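Local atomic coordinates of AlyGC (Glaciecola chathamensis, PDB entry 5GKD), a protein that cleaves the seaweed polysaccharide alginate, probably by beta-elimination with the help of calcium, as a member of polysaccharide lyase family 6. Residues Leu185-Ser190 with Thr199-Asn204; Val213-Asn218 with Asn228-Ser233; Asn249-Gly254 with Leu414-Lys419; Gly261-Ile266 with Gln270-Asn275. All coordinates share one frame; numbering follows the deposited sequence.

Interaction 1: residues Leu185-Ser190 with Thr199-Asn204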
loop_
_atom_site.group_PDB
_atom_site.type_symbol
_atom_site.label_atom_id
_atom_site.label_comp_id
_atom_site.label_asym_id
_atom_site.label_seq_id
_atom_site.Cartn_x
_atom_site.Cartn_y
_atom_site.Cartn_z
ATOM N N LEU A 185 -6.577 -14.231 -24.389
ATOM C CA LEU A 185 -7.379 -15.441 -24.547
ATOM C C LEU A 185 -6.577 -16.627 -24.021
ATOM O O LEU A 185 -5.456 -16.862 -24.469
ATOM C CB LEU A 185 -7.750 -15.654 -26.026
ATOM C CG LEU A 185 -8.957 -16.480 -26.514
ATOM C CD1 LEU A 185 -8.658 -17.180 -27.828
ATOM C CD2 LEU A 185 -9.471 -17.460 -25.522
ATOM N N ARG A 186 -7.143 -17.378 -23.087
ATOM C CA ARG A 186 -6.544 -18.609 -22.587
ATOM C C ARG A 186 -7.522 -19.760 -22.808
ATOM O O ARG A 186 -8.683 -19.670 -22.409
ATOM C CB ARG A 186 -6.212 -18.487 -21.102
ATOM C CG ARG A 186 -5.621 -19.750 -20.491
ATOM C CD ARG A 186 -5.512 -19.616 -18.980
ATOM N NE ARG A 186 -6.792 -19.917 -18.351
ATOM C CZ ARG A 186 -7.220 -19.385 -17.209
ATOM N NH1 ARG A 186 -6.460 -18.517 -16.550
ATOM N NH2 ARG A 186 -8.405 -19.719 -16.727
ATOM N N ILE A 187 -7.069 -20.842 -23.427
ATOM C CA ILE A 187 -7.954 -21.977 -23.678
ATOM C C ILE A 187 -7.509 -23.121 -22.778
ATOM O O ILE A 187 -6.603 -23.895 -23.112
ATOM C CB ILE A 187 -7.975 -22.379 -25.151
ATOM C CG1 ILE A 187 -8.229 -21.146 -26.012
ATOM C CG2 ILE A 187 -9.086 -23.395 -25.403
ATOM C CD1 ILE A 187 -8.053 -21.418 -27.491
ATOM N N GLY A 188 -8.170 -23.253 -21.647
ATOM C CA GLY A 188 -7.812 -24.276 -20.705
ATOM C C GLY A 188 -6.829 -23.767 -19.677
ATOM O O GLY A 188 -6.558 -22.571 -19.532
ATOM N N THR A 189 -6.255 -24.734 -18.978
ATOM C CA THR A 189 -5.426 -24.497 -17.815
ATOM C C THR A 189 -4.491 -25.694 -17.720
ATOM O O THR A 189 -4.765 -26.749 -18.295
ATOM C CB THR A 189 -6.332 -24.319 -16.583
ATOM O OG1 THR A 189 -6.072 -23.054 -15.955
ATOM C CG2 THR A 189 -6.186 -25.440 -15.620
ATOM N N SER A 190 -3.354 -25.522 -17.048
ATOM C CA SER A 190 -2.373 -26.604 -17.046
ATOM C C SER A 190 -2.965 -27.899 -16.481
ATOM O O SER A 190 -2.707 -28.987 -17.008
ATOM C CB SER A 190 -1.129 -26.181 -16.264
ATOM O OG SER A 190 -1.425 -26.081 -14.890
ATOM N N THR A 199 -11.909 -26.254 -29.199
ATOM C CA THR A 199 -12.366 -24.875 -29.311
ATOM C C THR A 199 -11.927 -24.254 -30.631
ATOM O O THR A 199 -10.784 -24.407 -31.050
ATOM C CB THR A 199 -11.817 -24.044 -28.154
ATOM O OG1 THR A 199 -12.316 -24.561 -26.911
ATOM C CG2 THR A 199 -12.218 -22.589 -28.308
ATOM N N LEU A 200 -12.835 -23.519 -31.257
ATOM C CA LEU A 200 -12.612 -22.838 -32.525
ATOM C C LEU A 200 -12.459 -21.339 -32.275
ATOM O O LEU A 200 -13.395 -20.690 -31.803
ATOM C CB LEU A 200 -13.779 -23.108 -33.477
ATOM C CG LEU A 200 -13.814 -22.418 -34.836
ATOM C CD1 LEU A 200 -12.479 -22.682 -35.472
ATOM C CD2 LEU A 200 -14.912 -22.963 -35.752
ATOM N N VAL A 201 -11.293 -20.793 -32.607
ATOM C CA VAL A 201 -10.985 -19.382 -32.425
ATOM C C VAL A 201 -10.638 -18.814 -33.791
ATOM O O VAL A 201 -9.520 -19.008 -34.273
ATOM C CB VAL A 201 -9.830 -19.154 -31.445
ATOM C CG1 VAL A 201 -9.578 -17.646 -31.263
ATOM C CG2 VAL A 201 -10.093 -19.841 -30.120
ATOM N N GLU A 202 -11.563 -18.071 -34.392
ATOM C CA GLU A 202 -11.441 -17.683 -35.791
ATOM C C GLU A 202 -11.918 -16.260 -36.048
ATOM O O GLU A 202 -12.885 -15.788 -35.454
ATOM C CB GLU A 202 -12.224 -18.642 -36.685
ATOM C CG GLU A 202 -13.684 -18.716 -36.345
ATOM C CD GLU A 202 -14.461 -19.451 -37.383
ATOM O OE1 GLU A 202 -15.702 -19.327 -37.392
ATOM O OE2 GLU A 202 -13.821 -20.154 -38.194
ATOM N N ASN A 203 -11.242 -15.596 -36.977
ATOM C CA ASN A 203 -11.672 -14.295 -37.493
ATOM C C ASN A 203 -11.820 -13.242 -36.400
ATOM O O ASN A 203 -12.668 -12.356 -36.493
ATOM C CB ASN A 203 -12.970 -14.423 -38.292
ATOM C CG ASN A 203 -12.739 -15.048 -39.659
ATOM O OD1 ASN A 203 -13.245 -16.122 -39.961
ATOM N ND2 ASN A 203 -11.931 -14.390 -40.474
ATOM N N ASN A 204 -10.987 -13.304 -35.373
ATOM C CA ASN A 204 -10.915 -12.235 -34.392
ATOM C C ASN A 204 -9.787 -11.275 -34.748
ATOM O O ASN A 204 -8.836 -11.626 -35.444
ATOM C CB ASN A 204 -10.698 -12.788 -32.986
ATOM C CG ASN A 204 -11.703 -13.834 -32.630
ATOM O OD1 ASN A 204 -12.829 -13.515 -32.236
ATOM N ND2 ASN A 204 -11.321 -15.093 -32.779
#

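Interaction 2: residues Val213-Asn218 with Asn228-Ser233. With CA (calcium ion), chain E.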
loop_
_atom_site.group_PDB
_atom_site.type_symbol
_atom_site.label_atom_id
_atom_site.label_comp_id
_atom_site.label_asym_id
_atom_site.label_seq_id
_atom_site.Cartn_x
_atom_site.Cartn_y
_atom_site.Cartn_z
ATOM N N VAL A 213 3.611 -11.669 -22.581
ATOM C CA VAL A 213 4.173 -12.388 -23.723
ATOM C C VAL A 213 3.119 -13.229 -24.443
ATOM O O VAL A 213 3.211 -13.438 -25.658
ATOM C CB VAL A 213 5.370 -13.250 -23.286
ATOM C CG1 VAL A 213 4.911 -14.460 -22.497
ATOM C CG2 VAL A 213 6.186 -13.660 -24.519
ATOM N N GLU A 214 2.112 -13.731 -23.736
ATOM C CA GLU A 214 1.078 -14.541 -24.366
ATOM C C GLU A 214 -0.136 -13.671 -24.648
ATOM O O GLU A 214 -0.814 -13.235 -23.719
ATOM C CB GLU A 214 0.684 -15.723 -23.492
ATOM C CG GLU A 214 1.783 -16.732 -23.220
ATOM C CD GLU A 214 1.259 -17.867 -22.377
ATOM O OE1 GLU A 214 0.951 -17.622 -21.203
ATOM O OE2 GLU A 214 1.119 -18.988 -22.890
ATOM N N ILE A 215 -0.385 -13.400 -25.926
ATOM C CA ILE A 215 -1.677 -12.874 -26.352
ATOM C C ILE A 215 -2.738 -13.955 -26.219
ATOM O O ILE A 215 -3.753 -13.778 -25.538
ATOM C CB ILE A 215 -1.609 -12.360 -27.804
ATOM C CG1 ILE A 215 -0.583 -11.245 -27.978
ATOM C CG2 ILE A 215 -2.981 -11.901 -28.303
ATOM C CD1 ILE A 215 -0.224 -11.077 -29.448
ATOM N N ILE A 216 -2.528 -15.071 -26.909
ATOM C CA ILE A 216 -3.311 -16.292 -26.770
ATOM C C ILE A 216 -2.445 -17.331 -26.076
ATOM O O ILE A 216 -1.291 -17.535 -26.458
ATOM C CB ILE A 216 -3.781 -16.827 -28.136
ATOM C CG1 ILE A 216 -4.677 -15.803 -28.838
ATOM C CG2 ILE A 216 -4.454 -18.164 -27.955
ATOM C CD1 ILE A 216 -5.175 -16.240 -30.199
ATOM N N SER A 217 -2.998 -17.990 -25.071
ATOM C CA SER A 217 -2.304 -19.026 -24.316
ATOM C C SER A 217 -3.116 -20.301 -24.493
ATOM O O SER A 217 -4.137 -20.481 -23.823
ATOM C CB SER A 217 -2.174 -18.634 -22.845
ATOM O OG SER A 217 -1.406 -19.567 -22.090
ATOM N N ASN A 218 -2.713 -21.164 -25.429
ATOM C CA ASN A 218 -3.427 -22.418 -25.619
ATOM C C ASN A 218 -2.939 -23.439 -24.597
ATOM O O ASN A 218 -1.738 -23.688 -24.492
ATOM C CB ASN A 218 -3.249 -22.954 -27.037
ATOM C CG ASN A 218 -4.218 -24.061 -27.344
ATOM O OD1 ASN A 218 -5.401 -23.811 -27.578
ATOM N ND2 ASN A 218 -3.737 -25.298 -27.311
ATOM N N ASN A 228 -7.103 -15.373 -37.635
ATOM C CA ASN A 228 -7.105 -14.208 -36.771
ATOM C C ASN A 228 -6.032 -13.219 -37.207
ATOM O O ASN A 228 -5.035 -13.595 -37.819
ATOM C CB ASN A 228 -6.872 -14.619 -35.318
ATOM C CG ASN A 228 -7.854 -15.659 -34.859
ATOM O OD1 ASN A 228 -9.003 -15.341 -34.519
ATOM N ND2 ASN A 228 -7.427 -16.918 -34.869
ATOM N N VAL A 229 -6.234 -11.954 -36.862
ATOM C CA VAL A 229 -5.290 -10.892 -37.175
ATOM C C VAL A 229 -4.754 -10.314 -35.874
ATOM O O VAL A 229 -5.524 -10.023 -34.953
ATOM C CB VAL A 229 -5.928 -9.799 -38.051
ATOM C CG1 VAL A 229 -4.977 -8.625 -38.196
ATOM C CG2 VAL A 229 -6.272 -10.370 -39.407
ATOM N N PHE A 230 -3.434 -10.176 -35.792
ATOM C CA PHE A 230 -2.760 -9.615 -34.633
ATOM C C PHE A 230 -2.042 -8.339 -35.062
ATOM O O PHE A 230 -1.005 -8.399 -35.723
ATOM C CB PHE A 230 -1.779 -10.625 -34.053
ATOM C CG PHE A 230 -2.414 -11.922 -33.663
ATOM C CD1 PHE A 230 -2.621 -12.917 -34.600
ATOM C CD2 PHE A 230 -2.785 -12.155 -32.343
ATOM C CE1 PHE A 230 -3.194 -14.126 -34.231
ATOM C CE2 PHE A 230 -3.362 -13.334 -31.979
ATOM C CZ PHE A 230 -3.565 -14.328 -32.924
ATOM N N PHE A 231 -2.558 -7.189 -34.658
ATOM C CA PHE A 231 -2.049 -5.905 -35.127
ATOM C C PHE A 231 -1.272 -5.244 -34.004
ATOM O O PHE A 231 -1.854 -4.865 -32.985
ATOM C CB PHE A 231 -3.183 -5.001 -35.595
ATOM C CG PHE A 231 -2.719 -3.647 -36.094
ATOM C CD1 PHE A 231 -2.596 -2.575 -35.230
ATOM C CD2 PHE A 231 -2.415 -3.459 -37.435
ATOM C CE1 PHE A 231 -2.184 -1.344 -35.691
ATOM C CE2 PHE A 231 -2.024 -2.232 -37.906
ATOM C CZ PHE A 231 -1.899 -1.173 -37.035
ATOM N N GLU A 232 0.036 -5.116 -34.204
ATOM C CA GLU A 232 0.925 -4.393 -33.301
ATOM C C GLU A 232 0.788 -4.880 -31.864
ATOM O O GLU A 232 0.859 -4.103 -30.918
ATOM C CB GLU A 232 0.692 -2.884 -33.396
ATOM C CG GLU A 232 1.090 -2.307 -34.743
ATOM C CD GLU A 232 0.951 -0.778 -34.836
ATOM O OE1 GLU A 232 0.570 -0.120 -33.838
ATOM O OE2 GLU A 232 1.222 -0.240 -35.924
ATOM N N SER A 233 0.615 -6.182 -31.695
ATOM C CA SER A 233 0.395 -6.749 -30.377
ATOM C C SER A 233 1.718 -7.230 -29.808
ATOM O O SER A 233 2.436 -8.021 -30.438
ATOM C CB SER A 233 -0.626 -7.888 -30.412
ATOM O OG SER A 233 -1.934 -7.396 -30.646
HETATM CA CA CA E . 1.185 -16.042 -19.356
HETATM O O HOH W 1 3.629 -16.485 -19.557
#

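Interaction 3: residues Asn249-Gly254 with Leu414-Lys419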
loop_
_atom_site.group_PDB
_atom_site.type_symbol
_atom_site.label_atom_id
_atom_site.label_comp_id
_atom_site.label_asym_id
_atom_site.label_seq_id
_atom_site.Cartn_x
_atom_site.Cartn_y
_atom_site.Cartn_z
ATOM N N ASN A 249 -3.669 -19.939 -41.006
ATOM C CA ASN A 249 -4.244 -18.775 -41.688
ATOM C C ASN A 249 -4.231 -17.496 -40.850
ATOM O O ASN A 249 -4.959 -16.555 -41.162
ATOM C CB ASN A 249 -5.689 -19.019 -42.151
ATOM C CG ASN A 249 -5.880 -20.350 -42.835
ATOM O OD1 ASN A 249 -4.964 -20.905 -43.433
ATOM N ND2 ASN A 249 -7.093 -20.866 -42.762
ATOM N N ASN A 250 -3.428 -17.419 -39.800
ATOM C CA ASN A 250 -3.350 -16.204 -39.017
ATOM C C ASN A 250 -2.400 -15.198 -39.651
ATOM O O ASN A 250 -1.488 -15.550 -40.401
ATOM C CB ASN A 250 -2.893 -16.527 -37.596
ATOM C CG ASN A 250 -3.847 -17.472 -36.900
ATOM O OD1 ASN A 250 -4.944 -17.075 -36.509
ATOM N ND2 ASN A 250 -3.455 -18.733 -36.780
ATOM N N VAL A 251 -2.609 -13.934 -39.315
ATOM C CA VAL A 251 -1.860 -12.815 -39.869
ATOM C C VAL A 251 -1.376 -11.917 -38.731
ATOM O O VAL A 251 -2.179 -11.452 -37.918
ATOM C CB VAL A 251 -2.720 -12.010 -40.864
ATOM C CG1 VAL A 251 -1.993 -10.745 -41.294
ATOM C CG2 VAL A 251 -3.086 -12.856 -42.072
ATOM N N PHE A 252 -0.073 -11.635 -38.707
ATOM C CA PHE A 252 0.570 -10.825 -37.676
ATOM C C PHE A 252 1.203 -9.603 -38.333
ATOM O O PHE A 252 2.198 -9.729 -39.063
ATOM C CB PHE A 252 1.651 -11.615 -36.942
ATOM C CG PHE A 252 1.159 -12.812 -36.189
ATOM C CD1 PHE A 252 0.792 -13.968 -36.848
ATOM C CD2 PHE A 252 1.138 -12.799 -34.809
ATOM C CE1 PHE A 252 0.372 -15.077 -36.134
ATOM C CE2 PHE A 252 0.717 -13.890 -34.087
ATOM C CZ PHE A 252 0.327 -15.030 -34.744
ATOM N N PHE A 253 0.650 -8.427 -38.076
ATOM C CA PHE A 253 1.218 -7.169 -38.578
ATOM C C PHE A 253 1.928 -6.492 -37.420
ATOM O O PHE A 253 1.317 -5.756 -36.648
ATOM C CB PHE A 253 0.148 -6.249 -39.155
ATOM C CG PHE A 253 -0.453 -6.742 -40.436
ATOM C CD1 PHE A 253 0.350 -7.048 -41.516
ATOM C CD2 PHE A 253 -1.812 -6.875 -40.562
ATOM C CE1 PHE A 253 -0.207 -7.503 -42.690
ATOM C CE2 PHE A 253 -2.371 -7.312 -41.741
ATOM C CZ PHE A 253 -1.570 -7.625 -42.802
ATOM N N GLY A 254 3.231 -6.747 -37.300
ATOM C CA GLY A 254 4.005 -6.122 -36.237
ATOM C C GLY A 254 4.311 -4.659 -36.482
ATOM O O GLY A 254 4.424 -3.883 -35.533
ATOM N N LEU A 414 -5.657 -16.108 -48.894
ATOM C CA LEU A 414 -5.931 -15.541 -47.581
ATOM C C LEU A 414 -6.658 -14.210 -47.732
ATOM O O LEU A 414 -6.384 -13.437 -48.652
ATOM C CB LEU A 414 -4.642 -15.343 -46.796
ATOM C CG LEU A 414 -3.958 -16.545 -46.147
ATOM C CD1 LEU A 414 -2.707 -16.080 -45.471
ATOM C CD2 LEU A 414 -4.883 -17.232 -45.162
ATOM N N GLU A 415 -7.615 -13.962 -46.838
ATOM C CA GLU A 415 -8.330 -12.688 -46.776
ATOM C C GLU A 415 -8.401 -12.251 -45.320
ATOM O O GLU A 415 -9.330 -12.618 -44.593
ATOM C CB GLU A 415 -9.725 -12.803 -47.390
ATOM C CG GLU A 415 -9.697 -13.220 -48.851
ATOM C CD GLU A 415 -11.023 -13.014 -49.553
ATOM O OE1 GLU A 415 -11.013 -12.514 -50.703
ATOM O OE2 GLU A 415 -12.071 -13.351 -48.961
ATOM N N PRO A 416 -7.414 -11.489 -44.857
ATOM C CA PRO A 416 -7.380 -11.079 -43.448
ATOM C C PRO A 416 -8.621 -10.290 -43.078
ATOM O O PRO A 416 -9.011 -9.359 -43.782
ATOM C CB PRO A 416 -6.128 -10.192 -43.366
ATOM C CG PRO A 416 -5.313 -10.560 -44.551
ATOM C CD PRO A 416 -6.261 -10.982 -45.616
ATOM N N ILE A 417 -9.222 -10.646 -41.944
ATOM C CA ILE A 417 -10.357 -9.876 -41.454
ATOM C C ILE A 417 -9.900 -8.470 -41.084
ATOM O O ILE A 417 -8.790 -8.267 -40.571
ATOM C CB ILE A 417 -11.035 -10.593 -40.275
ATOM C CG1 ILE A 417 -12.379 -9.932 -39.966
ATOM C CG2 ILE A 417 -10.146 -10.648 -39.052
ATOM C CD1 ILE A 417 -13.483 -10.933 -39.776
ATOM N N GLY A 418 -10.740 -7.488 -41.388
ATOM C CA GLY A 418 -10.413 -6.107 -41.117
ATOM C C GLY A 418 -10.883 -5.634 -39.753
ATOM O O GLY A 418 -11.748 -6.229 -39.134
ATOM N N LYS A 419 -10.279 -4.543 -39.286
ATOM C CA LYS A 419 -10.659 -3.984 -37.997
ATOM C C LYS A 419 -12.131 -3.573 -37.971
ATOM O O LYS A 419 -12.772 -3.640 -36.918
ATOM C CB LYS A 419 -9.764 -2.790 -37.656
ATOM C CG LYS A 419 -9.999 -2.162 -36.278
ATOM C CD LYS A 419 -8.948 -1.103 -35.996
ATOM C CE LYS A 419 -9.097 -0.504 -34.625
ATOM N NZ LYS A 419 -8.162 0.650 -34.426
#

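Interaction 4: residues Gly261-Ile266 with Gln270-Asn275. With CO3 (carbonate ion), chain J.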
loop_
_atom_site.group_PDB
_atom_site.type_symbol
_atom_site.label_atom_id
_atom_site.label_comp_id
_atom_site.label_asym_id
_atom_site.label_seq_id
_atom_site.Cartn_x
_atom_site.Cartn_y
_atom_site.Cartn_z
ATOM N N GLY A 261 5.579 -10.299 -31.251
ATOM C CA GLY A 261 5.743 -11.698 -31.724
ATOM C C GLY A 261 4.603 -12.087 -32.684
ATOM O O GLY A 261 3.794 -11.247 -32.996
ATOM N N GLY A 262 4.460 -13.308 -33.171
ATOM C CA GLY A 262 5.171 -14.484 -32.819
ATOM C C GLY A 262 4.187 -15.649 -32.737
ATOM O O GLY A 262 3.101 -15.512 -32.181
ATOM N N ILE A 263 4.562 -16.802 -33.278
ATOM C CA ILE A 263 3.973 -18.078 -32.891
ATOM C C ILE A 263 5.043 -18.832 -32.111
ATOM O O ILE A 263 6.194 -18.923 -32.560
ATOM C CB ILE A 263 3.493 -18.884 -34.111
ATOM C CG1 ILE A 263 2.318 -18.185 -34.806
ATOM C CG2 ILE A 263 3.078 -20.300 -33.718
ATOM C CD1 ILE A 263 2.030 -18.745 -36.205
ATOM N N ARG A 264 4.672 -19.351 -30.939
ATOM C CA ARG A 264 5.582 -20.072 -30.051
ATOM C C ARG A 264 5.095 -21.504 -29.891
ATOM O O ARG A 264 3.972 -21.741 -29.420
ATOM C CB ARG A 264 5.693 -19.398 -28.675
ATOM C CG ARG A 264 6.567 -20.185 -27.688
ATOM C CD ARG A 264 7.115 -19.308 -26.564
ATOM N NE ARG A 264 6.044 -18.709 -25.762
ATOM C CZ ARG A 264 5.991 -18.712 -24.432
ATOM N NH1 ARG A 264 6.947 -19.277 -23.713
ATOM N NH2 ARG A 264 4.974 -18.129 -23.819
ATOM N N VAL A 265 5.950 -22.451 -30.261
ATOM C CA VAL A 265 5.607 -23.860 -30.345
ATOM C C VAL A 265 6.213 -24.580 -29.155
ATOM O O VAL A 265 7.423 -24.508 -28.930
ATOM C CB VAL A 265 6.111 -24.475 -31.661
ATOM C CG1 VAL A 265 5.683 -25.924 -31.751
ATOM C CG2 VAL A 265 5.580 -23.682 -32.831
ATOM N N ILE A 266 5.397 -25.305 -28.434
ATOM C CA ILE A 266 5.769 -26.145 -27.314
ATOM C C ILE A 266 4.845 -27.336 -27.418
ATOM O O ILE A 266 3.876 -27.236 -28.040
ATOM C CB ILE A 266 5.563 -25.469 -25.943
ATOM C CG1 ILE A 266 6.129 -24.060 -25.923
ATOM C CG2 ILE A 266 6.126 -26.335 -24.835
ATOM C CD1 ILE A 266 5.604 -23.181 -24.843
ATOM N N GLN A 270 1.828 -30.390 -32.929
ATOM C CA GLN A 270 1.288 -29.101 -33.348
ATOM C C GLN A 270 1.431 -28.928 -34.859
ATOM O O GLN A 270 2.404 -29.388 -35.461
ATOM C CB GLN A 270 1.992 -27.963 -32.612
ATOM C CG GLN A 270 2.213 -28.195 -31.099
ATOM C CD GLN A 270 0.926 -28.231 -30.256
ATOM O OE1 GLN A 270 -0.184 -28.405 -30.769
ATOM N NE2 GLN A 270 1.087 -28.062 -28.948
ATOM N N ILE A 271 0.448 -28.271 -35.474
ATOM C CA ILE A 271 0.499 -27.905 -36.883
ATOM C C ILE A 271 0.425 -26.383 -37.002
ATOM O O ILE A 271 -0.553 -25.765 -36.568
ATOM C CB ILE A 271 -0.621 -28.575 -37.691
ATOM C CG1 ILE A 271 -0.448 -30.090 -37.686
ATOM C CG2 ILE A 271 -0.638 -28.038 -39.103
ATOM C CD1 ILE A 271 -1.674 -30.847 -38.194
ATOM N N ILE A 272 1.460 -25.790 -37.580
ATOM C CA ILE A 272 1.579 -24.353 -37.797
ATOM C C ILE A 272 1.719 -24.172 -39.306
ATOM O O ILE A 272 2.816 -24.320 -39.858
ATOM C CB ILE A 272 2.777 -23.740 -37.054
ATOM C CG1 ILE A 272 2.620 -23.819 -35.527
ATOM C CG2 ILE A 272 2.957 -22.283 -37.439
ATOM C CD1 ILE A 272 2.923 -25.122 -34.926
ATOM N N ARG A 273 0.617 -23.871 -39.989
ATOM C CA ARG A 273 0.619 -23.817 -41.439
ATOM C C ARG A 273 -0.102 -22.575 -41.934
ATOM O O ARG A 273 -1.057 -22.090 -41.324
ATOM C CB ARG A 273 -0.034 -25.056 -42.067
ATOM C CG ARG A 273 -1.498 -25.160 -41.768
ATOM C CD ARG A 273 -2.233 -26.104 -42.705
ATOM N NE ARG A 273 -1.705 -27.458 -42.656
ATOM C CZ ARG A 273 -2.357 -28.510 -42.161
ATOM N NH1 ARG A 273 -3.595 -28.390 -41.670
ATOM N NH2 ARG A 273 -1.758 -29.695 -42.176
ATOM N N ASN A 274 0.386 -22.065 -43.060
ATOM C CA ASN A 274 -0.270 -20.994 -43.806
ATOM C C ASN A 274 -0.472 -19.725 -42.970
ATOM O O ASN A 274 -1.458 -19.016 -43.142
ATOM C CB ASN A 274 -1.606 -21.473 -44.382
ATOM C CG ASN A 274 -1.995 -20.703 -45.613
ATOM O OD1 ASN A 274 -1.146 -20.409 -46.435
ATOM N ND2 ASN A 274 -3.271 -20.332 -45.729
ATOM N N ASN A 275 0.457 -19.411 -42.074
ATOM C CA ASN A 275 0.416 -18.171 -41.315
ATOM C C ASN A 275 1.353 -17.120 -41.911
ATOM O O ASN A 275 2.450 -17.430 -42.380
ATOM C CB ASN A 275 0.795 -18.410 -39.850
ATOM C CG ASN A 275 -0.103 -19.418 -39.177
ATOM O OD1 ASN A 275 -1.258 -19.122 -38.841
ATOM N ND2 ASN A 275 0.416 -20.618 -38.975
HETATM C C CO3 J . 5.140 -19.063 -20.104
HETATM O O1 CO3 J . 4.587 -18.508 -21.146
HETATM O O2 CO3 J . 6.391 -19.355 -20.300
HETATM O O3 CO3 J . 4.437 -19.312 -18.971
#

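Interaction 1: residues Leu185-Ser190 with Thr199-Asn204
Thr199 OG1 is gripped by two polar groups, hydrogen bonding to both Ser197 OG and Asn162 OD1, and it also lies against Ile187. The methyl Ile187 CG2 comes within 3.8 Å of Thr199 OG1 and 3.9 Å of Thr199 CB, the two side chains meeting tip to tip. The hydroxyl is thus buried but satisfied, while its carbon neighbour joins the apolar layer. Next along, Val201 meets two partners: CG1 faces Leu185, and CG2 is shared between Ile187 and Leu185. Its CG1 stands 3.6 Å from Leu185 CD1, an end-on meeting. Its CG2, set beside the backbone N by a chi1 of -178°, packs 3.7 Å from Ile187 CD1, and here the two side chains slide past each other in opposite directions. Leu185 CD1 also touches Val201 CG2, at 3.8 Å, so the one leucine methyl rests on both valine branches. No hydrogen bond joins the two segments. Leu185 and Ile187 pair by backbone with Ser217, and Val201 O accepts from the Asn228 side chain. Strands of two faces that hydrogen-bond edge to edge with the next turns and fill the space between them with aliphatic side chains are the hallmark of the right-handed parallel beta-helix of the pectate-lyase-like clan.

Interaction 2: residues Val213-Asn218 with Asn228-Ser233
The ring of Phe230 is met at its edge, near the ring plane, by Ile215 CG2 and Ile216 CD1, and it stacks with Phe206 and Phe252 of the adjoining strands. Ile216 crosses the ring at about a right angle, with CD1 3.7 Å from Phe230 CZ. Ile215 spreads between two partners: CG2 sits 4.0 Å from Phe230 CE2, whereas CD1 is pressed tightly against Ser233 CB at 3.4 Å. The Ser233 hydroxyl turns to the backbone N of Cys209.

The chain turns a corner at Ile215 and Ile216, so the isoleucines enter the core while Glu214 before them serves the other surface. Glu214 OE1 binds calcium at 2.4 Å, beside a water and with Asn180, Glu183 and Glu212 completing the protein site. Ser217 OG donates to Glu214 OE2 at 2.7 Å from 46° above the carboxylate plane, which helps fix the rotation of the group. Such a corner, with apolar residues turned inward, belongs to the parallel beta-helix; here its other side carries the calcium site.

Interaction 3: residues Asn249-Gly254 with Leu414-Lys419
The loop 414-419 runs alongside the start of strand 251-253 with no regular structure of its own, Asn249 CA lying 6.9 Å from Leu414 CA and Val251 CA 6.8 Å from Pro416 CA. Two van der Waals contacts join them. Leu414 comes in at a slant, laying its CD2 methyl 3.6 Å from Asn249 CB and 3.9 Å from Asn249 CA, so that it rests mainly on the root of the asparagine. Asn249 itself stands at a bend with a positive phi of 63°. With its CG beside the backbone N (chi1 -46°), the amide reaches other asparagines: Asn249 OD1 takes a hydrogen bond from Asn274 ND2, and Asn249 ND2 gives one to Asn227 OD1. Further on, Val251 CG2 meets Pro416 CG at 4.0 Å, again obliquely. The other valine methyl, CG1, lies 3.4 Å above the plane of the Phe253 ring, toward its rim, which fills out the same outward surface of the strand. Pro416 and Ile417 also touch Val229 on the adjoining strand, so the loop spans more than one turn. What results is an extended segment strapped across the outside of the beta-helix, over an outer row formed by Asn227, Asn249 and Asn274; asparagine stacking at the turns is a well-known feature of parallel beta-helices.

Interaction 4: residues Gly261-Ile266 with Gln270-Asn275
Gln270 leaves its CB toward Val265 and Ile266, and CG is the first of its atoms to touch them, lying 4.2 Å from Val265 CG1 and 3.6 Å from Ile266 O. A bend at chi2 (-67°) then folds the amide back over the turn, and NE2 donates to Ile266 O at 3.0 Å. The bond is nearly straight, 167° at the hydrogen, and lies in the carbonyl plane. Gly242 O also accepts from NE2, while OE1 receives the backbone N of Asn245, so three bonds hold the buried amide and tie the turn to the preceding coil.

Beyond it the contact is largely aliphatic. Val265 CG2 meets Ile272 CD1 end to end at 3.7 Å. Ile263 slides past Ile272, with CD1 3.9 Å from Ile272 CG2, and crosses Asn275 at about a right angle, CD1 lying 3.7 Å from Asn275 ND2. The Asn275 amide is itself bonded to the turn before, OD1 to Asn250 N and ND2 to Val247 O.

The CB of Arg264 points away from 270-275. Its guanidinium edge faces the carbonate, probably picked up from the crystallisation liquor, NH2 donating to O1 at 2.7 Å and NH1 only weakly to O2; Arg240 and Tyr303 bind the same ion. One strand thus packs the interior of the beta-helix with its isoleucine and valine and lends its arginine to an anion pocket next to the calcium site, probably within the substrate cleft.

In the fold
Interactions 1, 2 and 4 each fill the interior between two faces of the same beta-helix; 1 and 2 lie on successive turns and 4 two turns past 2. Interaction 3 lies outside and is only partly buried. Strands 185-188, 214-219 and 263-265 belong to one face, strands 200-207, 224-231, 246-253 and 271-278 to another, and backbone bonds such as Leu185 O to Ser217 N and Phe230 N to Val251 O join successive turns. Interaction 1 is aliphatic, interaction 2 brings in an aromatic ring, and interaction 4 adds a hydrogen bond from a glutamine amide. Calcium and carbonate adjoin interactions 2 and 4, where Glu214 CG touches Arg264 NH2. Interaction 3 closes a long loop around interaction 4.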